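Local coordinates for putative curved DNA-binding protein (Chaetomium thermophilum var. thermophilum DSM 1495, PDB 4IPA) that probably acts in ribosome biogenesis as Arx1, a member of the methionine aminopeptidase-like M24 family, and may bind DNA, at residues Met168-Leu173 with Pro245-Val250; Asp249-Glu254 with Ile349-Asn354; Gly262-Phe267 with Glu332-Lys337. One frame throughout, in Å; residues are numbered along the deposited sequence.

Interaction 1: Met168-Leu173 with Pro245-Val250; sequences MVPPGL and PEVGDV
M168 and P245 meet at about a right angle. The methionine chain passes the proline ring and bends at its last torsion (chi3 77°). The bend puts M168 CE 3.8 Å from P245 CG. CB and CG of M168 approach the same ring carbon. The backbone packs here too, with M168 O 3.5 Å from P245 CB. One proline ring is therefore touched by both the side chain and the carbonyl of M168. P170 turns its own ring toward the other loop. Its CG lies 3.7 Å from P245 O and also approaches V247 N, so this ring meets mainly backbone. Both segments are surface loops of an M24-family fold, and each forms a type II beta turn, P170-L173 and E246-D249. G172 and G248 hold the third positions with positive phi, where a side chain would jam against the preceding carbonyl. The second turn carries an extra bond: E246 N donates to D249 OD2 over 2.9 Å, from above the carboxylate plane. K229 forms a salt bridge with the same oxygen. Beyond P170, L173 and V247 cross obliquely. The L173 side chain swings away from its own amide N (chi1 -171°) and brings both methyls to one valine branch. CD1 of L173 is 3.9 Å from V247 CG2, and CD2 of L173 is 4.0 Å from it.

Interaction 2: Asp249-Glu254 with Ile349-Asn354; sequences DVWGVE and IAITKN
W251 and I349 form an antiparallel hydrogen-bonded pair. I349 N donates to W251 O at 2.8 Å, and W251 N to I349 O at 3.1 Å. V250 and A350 make the adjacent non-hydrogen-bonded pair. I351 N then bonds to D249 O at 2.9 Å. The I349 side chain has CG1 between the backbone N and the carbonyl carbon (chi1 67°), and the chain is extended beyond it. This lays I349 CG1 on W251 CB and carries I349 CD1 to 3.6 Å from V253 CG2. I351 has CG1 anti to its carbonyl carbon, and its CD1 comes obliquely to the indole, 3.9 Å from W251 CD1. The indole NE1 donates to D249 OD2 at 3.1 Å, on the anti side, tilted from the carboxylate plane. K229 pairs with the same oxygen. An alanine at W251 would remove the indole, which would probably open a gap beside I351 CD1 and cost D249 a hydrogen bond. I349 and V253 also pack on L165 of helix 148-167. Such an antiparallel sheet backed by helices is typical of the pita-bread fold of the M24 family.

Interaction 3: Gly262-Phe267 with Glu332-Lys337; sequences GKVKQF and EVTGDK
E332 lies across the end of Q266. The glutamine chain is extended (chi1 -171°), which brings Q266 NE2 to 2.9 Å from E332 OE1. The amide and carboxylate planes are 44° apart. E332 OE1 accepts a hydrogen bond from V333 N, which holds the carboxylate to the amide of the next residue. At V333 the backbone O receives F267 N at 2.9 Å. The same oxygen takes a CA-H...O contact from Q266. V333 CG1 touches F267 CB. T334 forms a non-hydrogen-bonded pair with Q266, but its side chain leans on V264, with T334 CB 3.5 Å from V264 CG1. G335 forms the hydrogen-bonded pair with K265. G335 N bonds to K265 O at 3.0 Å, and K265 N bonds to G335 O. The F267 ring lies beside G335, with F267 CD1 3.6 Å from G335 N. D336 presents its backbone O near the plane of that ring, at the edge, 3.6 Å from F267 CZ. Its carboxylate instead meets water: one molecule donates to D336 OD1 at 2.7 Å and to K263 O. S258 OG is a further partner of OD1. K337 N closes the series by bonding to K263 O. The bent K337 chain packs on K263, with K337 CB 3.7 Å from K263 CB, and crosses K265 at a slant, its CG near K265 CE. The K263 ammonium leads away to a salt bridge with E213. T334 and D336 also bond to the backbone at I93, T94 and A91. The arrangement is a short two-stranded antiparallel sheet, built from strands far apart in sequence.

Interaction 1 joins 168-173, first from the N terminus, to 245-250 and closes a loop holding two helices and strands 210-220 and 230-232. Interaction 2 starts where interaction 1 ends and closes a second loop at 349-354. The two follow in series, overlapping by D249 and V250. They touch where P245 and L173 pack on 351-353, and by a probable hydrogen bond from G248 N to I351 O. They tie the loop after helix 148-167 to the five-stranded sheet. Interaction 3 is nested inside the second loop. It pairs strands 264-266 and 334-336, which come after strand 250-258 and before strand 342-352. It lies on the opposite side of the chain's centre from interaction 2.

Interaction 1: Met168-Leu173 with Pro245-Val250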
# COMPACT_ATOMS: atom_id res chain seq x y z
N MET A 168 -10.75 1.86 12.80
CA MET A 168 -10.46 3.23 12.36
C MET A 168 -11.71 4.12 12.32
O MET A 168 -11.60 5.34 12.21
CB MET A 168 -9.75 3.23 11.00
CG MET A 168 -8.33 2.66 11.02
SD MET A 168 -7.52 2.78 9.40
CE MET A 168 -7.06 4.53 9.34
N VAL A 169 -12.88 3.51 12.39
CA VAL A 169 -14.11 4.27 12.54
C VAL A 169 -14.05 5.03 13.86
O VAL A 169 -13.88 4.42 14.92
CB VAL A 169 -15.33 3.34 12.49
CG1 VAL A 169 -16.63 4.15 12.60
CG2 VAL A 169 -15.31 2.55 11.19
N PRO A 170 -14.12 6.37 13.81
CA PRO A 170 -14.14 7.21 15.02
C PRO A 170 -15.25 6.74 15.95
O PRO A 170 -16.35 6.42 15.49
CB PRO A 170 -14.45 8.59 14.47
CG PRO A 170 -13.85 8.57 13.11
CD PRO A 170 -14.07 7.18 12.58
N PRO A 171 -14.96 6.68 17.26
CA PRO A 171 -15.89 6.10 18.23
C PRO A 171 -17.29 6.70 18.12
O PRO A 171 -17.44 7.91 18.11
CB PRO A 171 -15.25 6.46 19.57
CG PRO A 171 -13.78 6.53 19.26
CD PRO A 171 -13.72 7.15 17.89
N GLY A 172 -18.29 5.83 18.01
CA GLY A 172 -19.67 6.27 18.07
C GLY A 172 -20.30 6.74 16.77
O GLY A 172 -21.52 6.91 16.69
N LEU A 173 -19.48 6.95 15.74
CA LEU A 173 -19.96 7.45 14.46
C LEU A 173 -21.11 6.60 13.91
O LEU A 173 -22.06 7.12 13.32
CB LEU A 173 -18.82 7.53 13.45
CG LEU A 173 -19.13 8.24 12.14
CD1 LEU A 173 -19.39 9.74 12.39
CD2 LEU A 173 -18.01 8.03 11.11
N PRO A 245 -7.58 8.57 13.44
CA PRO A 245 -8.42 8.86 12.28
C PRO A 245 -9.64 9.70 12.67
O PRO A 245 -10.25 9.43 13.70
CB PRO A 245 -8.87 7.47 11.81
CG PRO A 245 -7.93 6.51 12.47
CD PRO A 245 -7.53 7.14 13.76
N GLU A 246 -9.97 10.69 11.85
CA GLU A 246 -11.08 11.59 12.11
C GLU A 246 -11.90 11.73 10.84
O GLU A 246 -11.38 11.62 9.72
CB GLU A 246 -10.57 12.98 12.50
CG GLU A 246 -9.74 13.04 13.77
CD GLU A 246 -9.38 14.47 14.16
OE1 GLU A 246 -8.29 14.93 13.77
OE2 GLU A 246 -10.18 15.14 14.85
N VAL A 247 -13.20 11.98 11.02
CA VAL A 247 -14.07 12.34 9.91
C VAL A 247 -13.39 13.48 9.16
O VAL A 247 -12.85 14.39 9.79
CB VAL A 247 -15.45 12.79 10.42
CG1 VAL A 247 -16.23 13.55 9.33
CG2 VAL A 247 -16.25 11.58 10.92
N GLY A 248 -13.40 13.43 7.84
CA GLY A 248 -12.66 14.40 7.03
C GLY A 248 -11.32 13.87 6.50
O GLY A 248 -10.76 14.44 5.57
N ASP A 249 -10.82 12.78 7.08
CA ASP A 249 -9.51 12.23 6.71
C ASP A 249 -9.55 11.34 5.47
O ASP A 249 -10.53 10.60 5.24
CB ASP A 249 -8.94 11.36 7.83
CG ASP A 249 -8.39 12.15 9.02
OD1 ASP A 249 -8.36 13.40 9.00
OD2 ASP A 249 -7.96 11.48 9.98
N VAL A 250 -8.48 11.38 4.68
CA VAL A 250 -8.19 10.26 3.77
C VAL A 250 -6.90 9.52 4.20
O VAL A 250 -5.86 10.14 4.48
CB VAL A 250 -8.11 10.71 2.30
CG1 VAL A 250 -7.61 9.57 1.44
CG2 VAL A 250 -9.48 11.17 1.83

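Interaction 2: Asp249-Glu254 with Ile349-Asn354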
# COMPACT_ATOMS: atom_id res chain seq x y z
N ASP A 249 -10.82 12.78 7.08
CA ASP A 249 -9.51 12.23 6.71
C ASP A 249 -9.55 11.34 5.47
O ASP A 249 -10.53 10.60 5.24
CB ASP A 249 -8.94 11.36 7.83
CG ASP A 249 -8.39 12.15 9.02
OD1 ASP A 249 -8.36 13.40 9.00
OD2 ASP A 249 -7.96 11.48 9.98
N VAL A 250 -8.48 11.38 4.68
CA VAL A 250 -8.19 10.26 3.77
C VAL A 250 -6.90 9.52 4.20
O VAL A 250 -5.86 10.14 4.48
CB VAL A 250 -8.11 10.71 2.30
CG1 VAL A 250 -7.61 9.57 1.44
CG2 VAL A 250 -9.48 11.17 1.83
N TRP A 251 -6.98 8.19 4.23
CA TRP A 251 -5.87 7.35 4.64
C TRP A 251 -5.47 6.29 3.61
O TRP A 251 -6.32 5.71 2.92
CB TRP A 251 -6.22 6.60 5.92
CG TRP A 251 -6.23 7.42 7.15
CD1 TRP A 251 -7.20 8.30 7.55
CD2 TRP A 251 -5.25 7.40 8.20
NE1 TRP A 251 -6.87 8.85 8.75
CE2 TRP A 251 -5.68 8.31 9.19
CE3 TRP A 251 -4.04 6.70 8.40
CZ2 TRP A 251 -4.96 8.55 10.36
CZ3 TRP A 251 -3.32 6.93 9.55
CH2 TRP A 251 -3.79 7.85 10.53
N GLY A 252 -4.17 6.03 3.53
CA GLY A 252 -3.68 4.84 2.85
C GLY A 252 -3.52 3.75 3.90
O GLY A 252 -2.57 3.74 4.67
N VAL A 253 -4.47 2.82 3.94
CA VAL A 253 -4.48 1.82 4.99
C VAL A 253 -3.82 0.52 4.52
O VAL A 253 -4.27 -0.10 3.54
CB VAL A 253 -5.92 1.49 5.44
CG1 VAL A 253 -5.89 0.39 6.52
CG2 VAL A 253 -6.65 2.75 5.95
N GLU A 254 -2.74 0.14 5.21
CA GLU A 254 -1.98 -1.06 4.86
C GLU A 254 -1.92 -2.09 5.98
O GLU A 254 -1.74 -1.75 7.16
CB GLU A 254 -0.54 -0.72 4.45
CG GLU A 254 0.21 -1.95 3.90
CD GLU A 254 1.66 -1.70 3.51
OE1 GLU A 254 2.03 -0.53 3.28
OE2 GLU A 254 2.43 -2.68 3.43
N ILE A 349 -8.77 4.95 1.79
CA ILE A 349 -10.12 5.19 2.29
C ILE A 349 -10.45 6.65 2.53
O ILE A 349 -9.56 7.49 2.70
CB ILE A 349 -10.38 4.48 3.63
CG1 ILE A 349 -9.52 5.11 4.73
CG2 ILE A 349 -10.20 2.96 3.50
CD1 ILE A 349 -9.74 4.55 6.11
N ALA A 350 -11.75 6.94 2.58
CA ALA A 350 -12.23 8.22 3.06
C ALA A 350 -13.10 8.01 4.30
O ALA A 350 -13.88 7.07 4.38
CB ALA A 350 -13.02 8.93 1.98
N ILE A 351 -12.92 8.89 5.28
CA ILE A 351 -13.70 8.85 6.49
C ILE A 351 -14.67 10.01 6.45
O ILE A 351 -14.25 11.16 6.44
CB ILE A 351 -12.81 8.97 7.73
CG1 ILE A 351 -11.67 7.94 7.65
CG2 ILE A 351 -13.64 8.80 8.99
CD1 ILE A 351 -10.79 7.83 8.91
N THR A 352 -15.97 9.71 6.40
CA THR A 352 -16.97 10.77 6.39
C THR A 352 -18.01 10.52 7.48
O THR A 352 -17.94 9.53 8.22
CB THR A 352 -17.73 10.82 5.05
OG1 THR A 352 -18.56 9.66 4.93
CG2 THR A 352 -16.77 10.89 3.88
N LYS A 353 -18.98 11.43 7.53
CA LYS A 353 -20.18 11.33 8.36
C LYS A 353 -20.70 9.91 8.43
O LYS A 353 -21.07 9.42 9.50
CB LYS A 353 -21.28 12.15 7.71
CG LYS A 353 -21.75 13.34 8.48
CD LYS A 353 -22.61 14.21 7.57
CE LYS A 353 -23.61 13.37 6.80
NZ LYS A 353 -24.37 14.18 5.80
N ASN A 354 -20.75 9.27 7.27
CA ASN A 354 -21.35 7.96 7.13
C ASN A 354 -20.38 6.81 7.38
O ASN A 354 -20.68 5.66 7.08
CB ASN A 354 -21.95 7.83 5.73
CG ASN A 354 -23.16 8.73 5.54
OD1 ASN A 354 -24.03 8.83 6.41
ND2 ASN A 354 -23.21 9.41 4.39

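Interaction 3: Gly262-Phe267 with Glu332-Lys337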
# COMPACT_ATOMS: atom_id res chain seq x y z
N GLY A 262 7.37 -12.34 10.87
CA GLY A 262 6.92 -10.99 10.61
C GLY A 262 8.03 -10.00 10.91
O GLY A 262 7.77 -8.82 11.10
N LYS A 263 9.27 -10.48 10.95
CA LYS A 263 10.42 -9.59 11.08
C LYS A 263 10.93 -9.16 9.72
O LYS A 263 10.76 -9.87 8.72
CB LYS A 263 11.55 -10.22 11.90
CG LYS A 263 11.63 -9.72 13.33
CD LYS A 263 10.35 -9.97 14.07
CE LYS A 263 10.58 -10.12 15.58
NZ LYS A 263 10.98 -8.85 16.26
N VAL A 264 11.55 -8.00 9.68
CA VAL A 264 11.94 -7.38 8.43
C VAL A 264 13.47 -7.32 8.39
O VAL A 264 14.13 -7.12 9.41
CB VAL A 264 11.31 -5.98 8.32
CG1 VAL A 264 11.98 -5.15 7.23
CG2 VAL A 264 9.83 -6.11 8.06
N LYS A 265 14.04 -7.50 7.20
CA LYS A 265 15.49 -7.43 7.08
C LYS A 265 15.91 -6.86 5.72
O LYS A 265 15.24 -7.11 4.70
CB LYS A 265 16.06 -8.84 7.28
CG LYS A 265 17.56 -8.95 7.11
CD LYS A 265 17.91 -10.23 6.35
CE LYS A 265 18.10 -11.43 7.28
NZ LYS A 265 19.29 -11.23 8.17
N GLN A 266 17.01 -6.12 5.68
CA GLN A 266 17.48 -5.55 4.42
C GLN A 266 17.99 -6.61 3.43
O GLN A 266 18.78 -7.47 3.79
CB GLN A 266 18.55 -4.49 4.64
CG GLN A 266 18.90 -3.73 3.36
CD GLN A 266 19.85 -2.56 3.57
OE1 GLN A 266 20.22 -2.22 4.70
NE2 GLN A 266 20.25 -1.92 2.47
N PHE A 267 17.51 -6.56 2.20
CA PHE A 267 18.01 -7.42 1.13
C PHE A 267 18.96 -6.65 0.21
O PHE A 267 19.19 -5.45 0.40
CB PHE A 267 16.86 -8.09 0.37
CG PHE A 267 16.27 -9.27 1.10
CD1 PHE A 267 15.87 -9.15 2.43
CD2 PHE A 267 16.12 -10.49 0.47
CE1 PHE A 267 15.33 -10.24 3.12
CE2 PHE A 267 15.58 -11.59 1.16
CZ PHE A 267 15.18 -11.45 2.48
N GLU A 332 14.53 1.54 1.29
CA GLU A 332 15.44 0.42 1.20
C GLU A 332 14.70 -0.85 0.90
O GLU A 332 13.55 -1.02 1.28
CB GLU A 332 16.26 0.26 2.49
CG GLU A 332 17.70 0.79 2.37
CD GLU A 332 18.49 0.17 1.17
OE1 GLU A 332 18.13 -0.94 0.71
OE2 GLU A 332 19.47 0.81 0.70
N VAL A 333 15.38 -1.74 0.19
CA VAL A 333 14.85 -3.04 -0.13
C VAL A 333 14.84 -3.94 1.11
O VAL A 333 15.88 -4.23 1.69
CB VAL A 333 15.69 -3.70 -1.22
CG1 VAL A 333 15.08 -5.03 -1.62
CG2 VAL A 333 15.81 -2.76 -2.41
N THR A 334 13.65 -4.37 1.52
CA THR A 334 13.53 -5.27 2.65
C THR A 334 12.61 -6.42 2.29
O THR A 334 11.79 -6.33 1.36
CB THR A 334 12.96 -4.58 3.90
OG1 THR A 334 11.57 -4.31 3.70
CG2 THR A 334 13.71 -3.27 4.19
N GLY A 335 12.76 -7.52 3.03
CA GLY A 335 11.96 -8.71 2.82
C GLY A 335 11.86 -9.47 4.13
O GLY A 335 12.43 -9.07 5.15
N ASP A 336 11.12 -10.57 4.11
CA ASP A 336 10.90 -11.33 5.33
C ASP A 336 12.23 -11.84 5.89
O ASP A 336 13.02 -12.45 5.17
CB ASP A 336 9.92 -12.49 5.08
CG ASP A 336 9.60 -13.24 6.34
OD1 ASP A 336 8.75 -12.74 7.10
OD2 ASP A 336 10.23 -14.29 6.60
N LYS A 337 12.46 -11.60 7.18
CA LYS A 337 13.73 -11.96 7.80
C LYS A 337 13.99 -13.46 7.70
O LYS A 337 15.12 -13.89 7.57
CB LYS A 337 13.77 -11.50 9.27
CG LYS A 337 15.05 -11.90 10.04
CD LYS A 337 14.93 -13.26 10.73
CE LYS A 337 13.90 -13.21 11.89
NZ LYS A 337 13.69 -14.55 12.54
O HOH W 1 7.88 -10.19 7.58
O HOH W 2 9.97 -12.83 9.33